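Local atomic coordinates of molybdopterin biosynthesis protein MoaB (Sulfolobus tokodaii, PDB entry 3IWT), a protein that probably binds molybdopterin and takes part in the biosynthesis of the molybdenum cofactor. Residues A[20-25]-A[57-62]; A[26-31]-A[61-66]; A[67-72]-A[101-106]. All coordinates share one frame; numbering follows the deposited sequence. Where two conformers were deposited one is given.

Contact 1: residues A[20-25]-A[57-62]; sequences VITIST and IGYSLV
The ring of Tyr59 lies across the strand beside it, its CD1 4.1 Å from CB of Val20 and its CE1 edge turned to the hydroxyl of Thr22, with OG1 near the ring plane 3.4 Å from CE1. That hydroxyl and the phenol of Tyr59 both hydrogen-bond to the carboxylate of Asp39, so a single acid ties neighbouring side chains of the two strands together. Further along the same face, CD1 of Leu61 meets CG2 of Thr22 at 3.6 Å. The other face is mostly aliphatic: CG2 of Val62 rests beside CG1 of Ile23 at 4.0 Å, the two side chains pointing the same way, while OG of Ser60 touches both CG1 and CG2 of Ile21. Helix 66-77 covers this face. Between the faces, strand 55-62, outermost within the chain, pairs with strand 17-23 in the parallel part of the alpha/beta sheet, their segment axes 10° apart. Five backbone hydrogen bonds join them, from Val20 N to Gly58 O through to Ser24 N to Val62 O, the latter 2.8 Å long. Backbone bonding thus fixes the register of these two strands, while one face mixes apolar contacts with hydroxyls joined through Asp39 and the other is largely aliphatic.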
loop_
_atom_site.group_PDB
_atom_site.type_symbol
_atom_site.label_atom_id
_atom_site.label_comp_id
_atom_site.label_asym_id
_atom_site.label_seq_id
_atom_site.Cartn_x
_atom_site.Cartn_y
_atom_site.Cartn_z
ATOM N N VAL A 20 26.624 14.062 -4.011
ATOM C CA VAL A 20 26.836 13.286 -2.785
ATOM C C VAL A 20 26.149 13.988 -1.613
ATOM O O VAL A 20 26.357 15.179 -1.402
ATOM C CB VAL A 20 28.335 13.081 -2.466
ATOM C CG1 VAL A 20 28.533 12.250 -1.186
ATOM C CG2 VAL A 20 29.045 12.400 -3.639
ATOM N N ILE A 21 25.369 13.243 -0.840
ATOM C CA ILE A 21 24.654 13.828 0.300
ATOM C C ILE A 21 25.003 13.087 1.584
ATOM O O ILE A 21 24.815 11.865 1.691
ATOM C CB ILE A 21 23.125 13.826 0.092
ATOM C CG1 ILE A 21 22.732 14.543 -1.202
ATOM C CG2 ILE A 21 22.384 14.447 1.321
ATOM C CD1 ILE A 21 21.224 14.423 -1.528
ATOM N N THR A 22 25.506 13.807 2.572
ATOM C CA THR A 22 25.826 13.172 3.854
ATOM C C THR A 22 24.720 13.513 4.832
ATOM O O THR A 22 24.389 14.673 4.995
ATOM C CB THR A 22 27.218 13.605 4.367
ATOM O OG1 THR A 22 28.199 13.090 3.470
ATOM C CG2 THR A 22 27.479 13.079 5.795
ATOM N N ILE A 23 24.141 12.479 5.455
ATOM C CA ILE A 23 23.055 12.650 6.424
ATOM C C ILE A 23 23.598 12.282 7.809
ATOM O O ILE A 23 23.758 11.100 8.148
ATOM C CB ILE A 23 21.822 11.801 6.046
ATOM C CG1 ILE A 23 21.398 12.108 4.608
ATOM C CG2 ILE A 23 20.697 12.054 7.002
ATOM C CD1 ILE A 23 20.305 11.205 4.045
ATOM N N SER A 24 23.926 13.312 8.589
ATOM C CA SER A 24 24.588 13.163 9.900
ATOM C C SER A 24 24.276 14.366 10.782
ATOM O O SER A 24 24.735 15.486 10.508
ATOM C CB SER A 24 26.106 13.048 9.738
ATOM O OG SER A 24 26.774 13.035 11.004
ATOM N N THR A 25 23.534 14.128 11.855
ATOM C CA THR A 25 23.149 15.203 12.771
ATOM C C THR A 25 24.386 15.777 13.480
ATOM O O THR A 25 24.562 16.995 13.514
ATOM C CB THR A 25 22.085 14.721 13.773
ATOM O OG1 THR A 25 20.905 14.336 13.052
ATOM C CG2 THR A 25 21.710 15.817 14.779
ATOM N N ILE A 57 29.625 16.647 -8.959
ATOM C CA ILE A 57 29.193 17.974 -9.289
ATOM C C ILE A 57 28.466 18.696 -8.173
ATOM O O ILE A 57 28.164 19.862 -8.314
ATOM C CB ILE A 57 28.481 18.052 -10.654
ATOM C CG1 ILE A 57 27.191 17.254 -10.688
ATOM C CG2 ILE A 57 29.490 17.648 -11.777
ATOM C CD1 ILE A 57 26.332 17.703 -11.874
ATOM N N GLY A 58 28.230 18.030 -7.045
ATOM C CA GLY A 58 27.749 18.730 -5.876
ATOM C C GLY A 58 27.763 17.882 -4.630
ATOM O O GLY A 58 27.942 16.660 -4.703
ATOM N N TYR A 59 27.605 18.546 -3.491
ATOM C CA TYR A 59 27.657 17.888 -2.176
ATOM C C TYR A 59 26.867 18.690 -1.169
ATOM O O TYR A 59 26.865 19.925 -1.219
ATOM C CB TYR A 59 29.110 17.776 -1.705
ATOM C CG TYR A 59 29.301 17.391 -0.232
ATOM C CD1 TYR A 59 29.083 16.083 0.212
ATOM C CD2 TYR A 59 29.763 18.328 0.699
ATOM C CE1 TYR A 59 29.265 15.726 1.551
ATOM C CE2 TYR A 59 29.966 17.975 2.046
ATOM C CZ TYR A 59 29.710 16.678 2.463
ATOM O OH TYR A 59 29.930 16.348 3.793
ATOM N N SER A 60 26.186 18.003 -0.261
ATOM C CA SER A 60 25.512 18.674 0.829
ATOM C C SER A 60 25.530 17.822 2.091
ATOM O O SER A 60 25.678 16.588 2.029
ATOM C CB SER A 60 24.079 19.038 0.438
ATOM O OG SER A 60 23.328 17.880 0.149
ATOM N N LEU A 61 25.406 18.490 3.230
ATOM C CA LEU A 61 25.398 17.839 4.521
ATOM C C LEU A 61 24.166 18.305 5.260
ATOM O O LEU A 61 23.923 19.504 5.370
ATOM C CB LEU A 61 26.673 18.178 5.294
ATOM C CG LEU A 61 26.735 17.866 6.795
ATOM C CD1 LEU A 61 26.619 16.397 7.018
ATOM C CD2 LEU A 61 28.014 18.430 7.430
ATOM N N VAL A 62 23.377 17.344 5.733
ATOM C CA VAL A 62 22.105 17.612 6.412
ATOM C C VAL A 62 21.982 16.702 7.641
ATOM O O VAL A 62 22.613 15.639 7.682
ATOM C CB VAL A 62 20.894 17.435 5.456
ATOM C CG1 VAL A 62 20.900 18.541 4.354
ATOM C CG2 VAL A 62 20.831 16.026 4.842
#

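Contact 2: residues A[26-31]-A[61-66]; sequences SRYEKL and LVPDDK
Tyr28 swings its CG to the side away from its own backbone nitrogen (chi1 179°), and a chi2 of 77° turns the ring flat against Pro63. CD of the proline stands over the middle of one ring face, 3.5 Å from the centroid and only 11° off the ring normal, a close CH-pi contact. CG of Pro63 adds to it over the CD2 side of the ring, 3.6 Å from Tyr28 CD2, and CB of the proline lies near the same atom. The CD1 edge of the ring points to the strand: the carbonyl O of Leu61 lies near the ring plane, 3.6 Å from Tyr28 CD1. Replacing Tyr28 by an alanine would probably leave Pro63 without the aromatic face it packs on and open a gap between the helix and the end of the strand.

Leu61 supplies the second half of the contact through its CD2 branch. This methyl sits against the helix backbone, 3.8 Å from Arg27 O, and also reaches CB of Arg27 and, at 4.2 Å, CB of Leu31. Only the base of Arg27 takes part here; its extended chain carries the guanidinium group away to Glu40, with which it forms a salt bridge, and to Ser24 OG and Val38 O. Lys68 packs on both Tyr28 and Pro63, so helix 66-77 also flanks the tyrosine-proline pair. The side chains that meet are apolar or aromatic, some resting on backbone carbonyls, with the charged end of Arg27 directed elsewhere. The contact joins the short helix that follows strand 17-23 to the turn leaving strand 55-62, at the C-terminal ends of neighbouring parallel strands, an arrangement that belongs to the alpha/beta fold of the MogA/MoaB family.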
loop_
_atom_site.group_PDB
_atom_site.type_symbol
_atom_site.label_atom_id
_atom_site.label_comp_id
_atom_site.label_asym_id
_atom_site.label_seq_id
_atom_site.Cartn_x
_atom_site.Cartn_y
_atom_site.Cartn_z
ATOM N N SER A 26 25.262 14.907 13.986
ATOM C CA SER A 26 26.470 15.372 14.705
ATOM C C SER A 26 27.311 16.287 13.821
ATOM O O SER A 26 27.677 17.384 14.236
ATOM C CB SER A 26 27.309 14.210 15.219
ATOM O OG SER A 26 27.728 13.342 14.177
ATOM N N ARG A 27 27.575 15.852 12.589
ATOM C CA ARG A 27 28.370 16.644 11.663
ATOM C C ARG A 27 27.660 17.941 11.260
ATOM O O ARG A 27 28.299 18.994 11.172
ATOM C CB ARG A 27 28.788 15.805 10.454
ATOM C CG ARG A 27 29.720 14.664 10.841
ATOM C CD ARG A 27 30.061 13.753 9.679
ATOM N NE ARG A 27 30.909 12.634 10.083
ATOM C CZ ARG A 27 30.481 11.545 10.714
ATOM N NH1 ARG A 27 29.206 11.371 11.005
ATOM N NH2 ARG A 27 31.336 10.597 11.035
ATOM N N TYR A 28 26.345 17.874 11.053
ATOM C CA TYR A 28 25.586 19.070 10.695
ATOM C C TYR A 28 25.656 20.119 11.805
ATOM O O TYR A 28 25.859 21.293 11.531
ATOM C CB TYR A 28 24.129 18.726 10.391
ATOM C CG TYR A 28 23.267 19.916 10.025
ATOM C CD1 TYR A 28 23.347 20.490 8.762
ATOM C CD2 TYR A 28 22.370 20.460 10.937
ATOM C CE1 TYR A 28 22.539 21.564 8.410
ATOM C CE2 TYR A 28 21.566 21.548 10.599
ATOM C CZ TYR A 28 21.658 22.093 9.334
ATOM O OH TYR A 28 20.879 23.177 8.980
ATOM N N GLU A 29 25.506 19.689 13.051
ATOM C CA GLU A 29 25.544 20.616 14.181
ATOM C C GLU A 29 26.913 21.305 14.299
ATOM O O GLU A 29 26.984 22.492 14.622
ATOM C CB GLU A 29 25.183 19.903 15.487
ATOM C CG GLU A 29 23.770 19.296 15.518
ATOM C CD GLU A 29 22.643 20.315 15.626
ATOM O OE1 GLU A 29 22.886 21.536 15.511
ATOM O OE2 GLU A 29 21.493 19.872 15.829
ATOM N N LYS A 30 27.997 20.578 14.012
ATOM C CA LYS A 30 29.352 21.176 13.974
ATOM C C LYS A 30 29.504 22.195 12.844
ATOM O O LYS A 30 30.124 23.242 13.031
ATOM C CB LYS A 30 30.422 20.102 13.792
ATOM C CG LYS A 30 30.637 19.197 14.980
ATOM C CD LYS A 30 31.671 18.132 14.634
ATOM C CE LYS A 30 31.694 16.975 15.637
ATOM N NZ LYS A 30 32.766 17.146 16.664
ATOM N N LEU A 31 28.956 21.874 11.670
ATOM C CA LEU A 31 28.918 22.797 10.538
ATOM C C LEU A 31 28.227 24.105 10.938
ATOM O O LEU A 31 28.669 25.184 10.552
ATOM C CB LEU A 31 28.193 22.155 9.330
ATOM C CG LEU A 31 27.915 23.013 8.081
ATOM C CD1 LEU A 31 29.177 23.108 7.219
ATOM C CD2 LEU A 31 26.705 22.492 7.250
ATOM N N LEU A 61 25.406 18.490 3.230
ATOM C CA LEU A 61 25.398 17.839 4.521
ATOM C C LEU A 61 24.166 18.305 5.260
ATOM O O LEU A 61 23.923 19.504 5.370
ATOM C CB LEU A 61 26.673 18.178 5.294
ATOM C CG LEU A 61 26.735 17.866 6.795
ATOM C CD1 LEU A 61 26.619 16.397 7.018
ATOM C CD2 LEU A 61 28.014 18.430 7.430
ATOM N N VAL A 62 23.377 17.344 5.733
ATOM C CA VAL A 62 22.105 17.612 6.412
ATOM C C VAL A 62 21.982 16.702 7.641
ATOM O O VAL A 62 22.613 15.639 7.682
ATOM C CB VAL A 62 20.894 17.435 5.456
ATOM C CG1 VAL A 62 20.900 18.541 4.354
ATOM C CG2 VAL A 62 20.831 16.026 4.842
ATOM N N PRO A 63 21.160 17.095 8.630
ATOM C CA PRO A 63 20.885 16.231 9.771
ATOM C C PRO A 63 19.733 15.245 9.480
ATOM O O PRO A 63 19.166 15.264 8.372
ATOM C CB PRO A 63 20.467 17.236 10.840
ATOM C CG PRO A 63 19.705 18.239 10.099
ATOM C CD PRO A 63 20.382 18.346 8.726
ATOM N N ASP A 64 19.368 14.430 10.472
ATOM C CA ASP A 64 18.212 13.524 10.387
ATOM C C ASP A 64 16.892 14.283 10.560
ATOM O O ASP A 64 16.175 14.110 11.547
ATOM C CB ASP A 64 18.280 12.432 11.473
ATOM C CG ASP A 64 19.473 11.518 11.328
ATOM O OD1 ASP A 64 19.833 11.146 10.193
ATOM O OD2 ASP A 64 20.028 11.140 12.383
ATOM N N ASP A 65 16.558 15.099 9.575
ATOM C CA ASP A 65 15.360 15.936 9.621
ATOM C C ASP A 65 14.691 15.793 8.274
ATOM O O ASP A 65 15.359 15.976 7.239
ATOM C CB ASP A 65 15.728 17.391 9.885
ATOM C CG ASP A 65 14.519 18.320 9.790
ATOM O OD1 ASP A 65 13.752 18.392 10.743
ATOM O OD2 ASP A 65 14.310 18.948 8.750
ATOM N N LYS A 66 13.399 15.444 8.288
ATOM C CA LYS A 66 12.663 15.086 7.066
ATOM C C LYS A 66 12.750 16.198 6.021
ATOM O O LYS A 66 13.103 15.958 4.878
ATOM C CB LYS A 66 11.197 14.746 7.408
ATOM C CG LYS A 66 10.290 14.522 6.203
ATOM C CD LYS A 66 8.920 13.940 6.548
ATOM C CE LYS A 66 8.047 13.839 5.283
ATOM N NZ LYS A 66 6.743 13.149 5.526
#

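Contact 3: residues A[67-72]-A[101-106]; sequences IKILKA and ETIRKL
Leu70 and Thr102 make the tightest meeting between segments 67-72 and 101-106: CD2 of the leucine lies 3.6 Å from CG2 of the threonine, and Leu70 CG is almost as near to that methyl. The same CD2 touches CD1 of Leu106 at 3.8 Å, the two leucine side chains crossing at about a right angle, and reaches Ile103 CD1 at 4.1 Å. Alongside, CG2 of Ile69 fits against two methyls, Thr102 CG2 and Ile103 CD1, each 3.9 Å away. Thr102 contributes its carbon branch because CG2 is anti to the backbone N, while OG1, on the other branch (chi1 -60°), hydrogen-bonds to Ile98 O in the loop just before helix 99-103. The polar end of the residue is thus satisfied away from the aliphatic interface.

Further out, Ile69 also packs on Ile23 and Val62 of the sheet and on Ile98. On another side, Leu70 and Leu106 both touch Leu106 of a second subunit, and Leu106 O of this chain accepts a hydrogen bond from Lys66 NZ of that subunit. The contact is a buried aliphatic seam between helix 66-77 and the region of helix 99-103, continuous with a subunit interface, in the alpha/beta fold of this probable molybdopterin-binding domain.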
loop_
_atom_site.group_PDB
_atom_site.type_symbol
_atom_site.label_atom_id
_atom_site.label_comp_id
_atom_site.label_asym_id
_atom_site.label_seq_id
_atom_site.Cartn_x
_atom_site.Cartn_y
_atom_site.Cartn_z
ATOM N N ILE A 67 12.397 17.414 6.425
ATOM C CA ILE A 67 12.364 18.558 5.505
ATOM C C ILE A 67 13.740 18.864 4.947
ATOM O O ILE A 67 13.886 19.106 3.749
ATOM C CB ILE A 67 11.789 19.840 6.166
ATOM C CG1 ILE A 67 10.337 19.631 6.600
ATOM C CG2 ILE A 67 11.860 21.028 5.204
ATOM C CD1 ILE A 67 9.412 19.323 5.480
ATOM N N LYS A 68 14.757 18.859 5.809
ATOM C CA LYS A 68 16.124 19.112 5.360
ATOM C C LYS A 68 16.649 18.051 4.392
ATOM O O LYS A 68 17.378 18.362 3.460
ATOM C CB LYS A 68 17.067 19.305 6.550
ATOM C CG LYS A 68 16.829 20.640 7.287
ATOM C CD LYS A 68 17.789 20.772 8.435
ATOM C CE LYS A 68 17.959 22.174 8.914
ATOM N NZ LYS A 68 16.740 22.842 9.295
ATOM N N ILE A 69 16.242 16.804 4.603
ATOM C CA ILE A 69 16.652 15.704 3.745
ATOM C C ILE A 69 15.936 15.822 2.398
ATOM O O ILE A 69 16.574 15.725 1.341
ATOM C CB ILE A 69 16.343 14.336 4.405
ATOM C CG1 ILE A 69 17.332 14.018 5.537
ATOM C CG2 ILE A 69 16.359 13.210 3.364
ATOM C CD1 ILE A 69 16.870 12.784 6.388
ATOM N N LEU A 70 14.633 16.119 2.423
ATOM C CA LEU A 70 13.902 16.362 1.174
ATOM C C LEU A 70 14.516 17.504 0.355
ATOM O O LEU A 70 14.718 17.370 -0.847
ATOM C CB LEU A 70 12.421 16.670 1.448
ATOM C CG LEU A 70 11.506 15.575 2.000
ATOM C CD1 LEU A 70 10.140 16.179 2.483
ATOM C CD2 LEU A 70 11.316 14.456 0.942
ATOM N N LYS A 71 14.820 18.623 1.005
ATOM C CA LYS A 71 15.427 19.762 0.321
ATOM C C LYS A 71 16.792 19.413 -0.291
ATOM O O LYS A 71 17.080 19.826 -1.405
ATOM C CB LYS A 71 15.614 20.939 1.262
ATOM C CG LYS A 71 16.140 22.143 0.523
ATOM C CD LYS A 71 16.799 23.160 1.422
ATOM C CE LYS A 71 17.518 24.292 0.578
ATOM N NZ LYS A 71 16.778 24.632 -0.682
ATOM N N ALA A 72 17.626 18.667 0.432
ATOM C CA ALA A 72 18.930 18.214 -0.112
ATOM C C ALA A 72 18.743 17.377 -1.387
ATOM O O ALA A 72 19.414 17.587 -2.376
ATOM C CB ALA A 72 19.729 17.423 0.936
ATOM N N GLU A 101 12.605 6.090 4.713
ATOM C CA GLU A 101 11.209 6.401 4.860
ATOM C C GLU A 101 10.884 7.757 4.234
ATOM O O GLU A 101 9.755 8.008 3.802
ATOM C CB GLU A 101 10.846 6.436 6.337
ATOM C CG GLU A 101 10.942 5.092 7.046
ATOM C CD GLU A 101 12.363 4.557 7.191
ATOM O OE1 GLU A 101 13.339 5.346 7.424
ATOM O OE2 GLU A 101 12.495 3.311 7.062
ATOM N N THR A 102 11.871 8.647 4.194
ATOM C CA THR A 102 11.700 9.948 3.596
ATOM C C THR A 102 11.806 9.887 2.050
ATOM O O THR A 102 10.972 10.464 1.345
ATOM C CB THR A 102 12.728 10.954 4.171
ATOM O OG1 THR A 102 12.538 11.046 5.584
ATOM C CG2 THR A 102 12.575 12.322 3.523
ATOM N N ILE A 103 12.834 9.219 1.527
ATOM C CA ILE A 103 13.141 9.304 0.099
ATOM C C ILE A 103 12.566 8.197 -0.767
ATOM O O ILE A 103 12.213 8.427 -1.931
ATOM C CB ILE A 103 14.683 9.441 -0.114
ATOM C CG1 ILE A 103 15.170 10.713 0.592
ATOM C CG2 ILE A 103 15.081 9.399 -1.606
ATOM C CD1 ILE A 103 14.566 12.031 0.100
ATOM N N ARG A 104 12.470 6.983 -0.217
ATOM C CA ARG A 104 12.100 5.832 -1.025
ATOM C C ARG A 104 10.747 6.020 -1.660
ATOM O O ARG A 104 10.508 5.565 -2.777
ATOM C CB ARG A 104 12.165 4.518 -0.190
ATOM C CG ARG A 104 11.924 3.261 -0.998
ATOM C CD ARG A 104 12.297 2.035 -0.179
ATOM N NE ARG A 104 11.461 1.981 0.998
ATOM C CZ ARG A 104 11.626 1.068 1.964
ATOM N NH1 ARG A 104 12.577 0.175 1.873
ATOM N NH2 ARG A 104 10.827 1.066 2.999
ATOM N N LYS A 105 9.881 6.760 -0.977
ATOM C CA LYS A 105 8.555 7.059 -1.441
ATOM C C LYS A 105 8.530 7.858 -2.732
ATOM O O LYS A 105 7.552 7.752 -3.500
ATOM C CB LYS A 105 7.775 7.875 -0.370
ATOM C CG LYS A 105 7.120 7.020 0.620
ATOM C CD LYS A 105 6.331 7.814 1.634
ATOM C CE LYS A 105 6.825 7.530 3.064
ATOM N NZ LYS A 105 6.753 8.837 3.884
ATOM N N LEU A 106 9.579 8.647 -2.951
ATOM C CA LEU A 106 9.679 9.541 -4.087
ATOM C C LEU A 106 10.128 8.886 -5.395
ATOM O O LEU A 106 10.073 9.505 -6.467
ATOM C CB LEU A 106 10.635 10.671 -3.768
ATOM C CG LEU A 106 10.370 11.390 -2.431
ATOM C CD1 LEU A 106 11.330 12.574 -2.413
ATOM C CD2 LEU A 106 8.940 11.820 -2.213
#

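Contacts 1 and 3 are buried, whereas contact 2 is only partly so and lies farthest from the centre of the chain. Contacts 1 and 2 share Leu61 and Val62: strand 55-62 is bonded to strand 17-23 through its backbone in contact 1, while its end and the turn after it meet helix 25-32 in contact 2 without a hydrogen bond, through side chains against side chains and backbone. Helix 66-77 touches both of these contacts and carries one side of contact 3. The chemistry changes with place, from regular backbone hydrogen bonds within the sheet, to a proline-tyrosine CH-pi contact at its end, to aliphatic contact between helix 66-77 and segment 101-106, where a second subunit also adjoins.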